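Local coordinates for 15-O-acetyltransferase (Fusarium sporotrichioides, PDB 3FOT), which acetylates the 15-hydroxyl of trichothecene intermediates during the biosynthesis of the mycotoxin T-2 toxin, at residues L53-S58 with I192-F197. Residues are numbered along the deposited sequence; the frame is centred on the assembly and turned at random.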
# COMPACT_ATOMS: atom_id res chain seq x y z
N LEU A 53 -4.35 -5.85 -0.02
CA LEU A 53 -4.30 -4.55 0.67
C LEU A 53 -5.52 -4.40 1.54
O LEU A 53 -6.63 -4.75 1.12
CB LEU A 53 -4.35 -3.41 -0.36
CG LEU A 53 -3.38 -3.40 -1.53
CD1 LEU A 53 -3.81 -2.34 -2.53
CD2 LEU A 53 -2.03 -3.11 -0.95
N TYR A 54 -5.33 -3.91 2.76
CA TYR A 54 -6.47 -3.50 3.58
C TYR A 54 -6.19 -2.11 4.12
O TYR A 54 -5.06 -1.80 4.52
CB TYR A 54 -6.64 -4.41 4.78
CG TYR A 54 -7.03 -5.84 4.49
CD1 TYR A 54 -8.35 -6.24 4.67
CD2 TYR A 54 -6.08 -6.78 4.09
CE1 TYR A 54 -8.74 -7.55 4.47
CE2 TYR A 54 -6.46 -8.12 3.87
CZ TYR A 54 -7.79 -8.48 4.06
OH TYR A 54 -8.24 -9.77 3.91
N ILE A 55 -7.23 -1.28 4.12
CA ILE A 55 -7.16 0.05 4.74
C ILE A 55 -8.25 0.11 5.82
O ILE A 55 -9.42 -0.07 5.53
CB ILE A 55 -7.31 1.19 3.70
CG1 ILE A 55 -6.19 1.09 2.65
CG2 ILE A 55 -7.25 2.60 4.39
CD1 ILE A 55 -6.51 1.85 1.32
N ALA A 56 -7.84 0.32 7.08
CA ALA A 56 -8.78 0.37 8.19
C ALA A 56 -8.96 1.82 8.56
O ALA A 56 -7.97 2.51 8.92
CB ALA A 56 -8.25 -0.46 9.39
N THR A 57 -10.18 2.32 8.42
CA THR A 57 -10.46 3.72 8.78
C THR A 57 -11.41 3.69 9.98
O THR A 57 -12.36 2.93 10.00
CB THR A 57 -11.01 4.57 7.59
OG1 THR A 57 -12.27 4.06 7.15
CG2 THR A 57 -10.02 4.62 6.40
N SER A 58 -11.13 4.49 11.00
CA SER A 58 -12.05 4.63 12.11
C SER A 58 -12.65 6.01 12.00
O SER A 58 -11.92 6.99 11.95
CB SER A 58 -11.31 4.51 13.44
OG SER A 58 -12.23 4.36 14.49
N ILE A 192 -0.82 3.95 -3.16
CA ILE A 192 -1.23 5.30 -3.51
C ILE A 192 -2.58 5.29 -4.21
O ILE A 192 -3.48 6.05 -3.84
CB ILE A 192 -0.15 5.96 -4.40
CG1 ILE A 192 1.12 6.09 -3.54
CG2 ILE A 192 -0.67 7.30 -5.03
CD1 ILE A 192 2.20 6.85 -4.13
N GLY A 193 -2.72 4.43 -5.20
CA GLY A 193 -3.94 4.39 -5.98
C GLY A 193 -5.12 3.98 -5.10
O GLY A 193 -6.23 4.51 -5.23
N CYS A 194 -4.88 3.03 -4.20
CA CYS A 194 -5.95 2.51 -3.35
C CYS A 194 -6.37 3.59 -2.36
O CYS A 194 -7.56 3.84 -2.16
CB CYS A 194 -5.50 1.23 -2.62
SG CYS A 194 -6.91 0.30 -2.00
N ARG A 195 -5.41 4.27 -1.73
CA ARG A 195 -5.79 5.38 -0.83
C ARG A 195 -6.48 6.53 -1.57
O ARG A 195 -7.42 7.13 -1.03
CB ARG A 195 -4.58 5.89 -0.06
CG ARG A 195 -4.16 4.85 0.97
CD ARG A 195 -2.92 5.28 1.70
NE ARG A 195 -1.73 5.12 0.87
CZ ARG A 195 -0.57 5.71 1.13
NH1 ARG A 195 -0.46 6.54 2.17
NH2 ARG A 195 0.47 5.53 0.31
N LYS A 196 -6.01 6.86 -2.77
CA LYS A 196 -6.68 7.90 -3.57
C LYS A 196 -8.15 7.49 -3.79
O LYS A 196 -9.06 8.29 -3.69
CB LYS A 196 -6.00 8.08 -4.94
CG LYS A 196 -4.68 8.89 -4.84
CD LYS A 196 -3.86 8.87 -6.15
CE LYS A 196 -4.55 9.62 -7.29
NZ LYS A 196 -4.68 11.11 -7.08
N PHE A 197 -8.36 6.21 -4.05
CA PHE A 197 -9.72 5.74 -4.31
C PHE A 197 -10.60 5.81 -3.04
O PHE A 197 -11.78 6.18 -3.13
CB PHE A 197 -9.69 4.32 -4.89
CG PHE A 197 -11.03 3.87 -5.40
CD1 PHE A 197 -11.46 4.22 -6.68
CD2 PHE A 197 -11.86 3.11 -4.58
CE1 PHE A 197 -12.72 3.81 -7.15
CE2 PHE A 197 -13.09 2.66 -5.04
CZ PHE A 197 -13.53 3.01 -6.33
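L53 reaches helix 191-205 through one branch: its CD1 lies 4.0 Å from CB of C194, with SG of the same cysteine slightly farther off. Next along strand 53-61, Y54 turns to the other face of the sheet and packs against helix 134-147, where its OH hydrogen-bonds to OE2 of E142. I55 returns to the side of the contact. With CG1 anti to the carbonyl carbon (chi1 -60°), its extended arm carries CD1 to two consecutive helix residues, 3.7 Å from SG of C194 and 3.8 Å from CG of R195. C194 thus touches the CD1 methyls of both strand side chains; its chi1 of -162°, anti to the backbone N, brings SG to I55, while CB approaches L53 more closely. R195 offers I55 its aliphatic root, crossing the isoleucine at roughly a right angle; the chain then bends at chi3, NE and NH1 hydrogen-bond to O of G191 and of D439, and the guanidinium makes a cation-pi contact with F467. The contact joins the helix to a central strand of the six-stranded mixed sheet of this BAHD-superfamily enzyme. No hydrogen bond links the segments, so their buried interface rests on apolar packing, while the arginine's charge is accommodated beyond it.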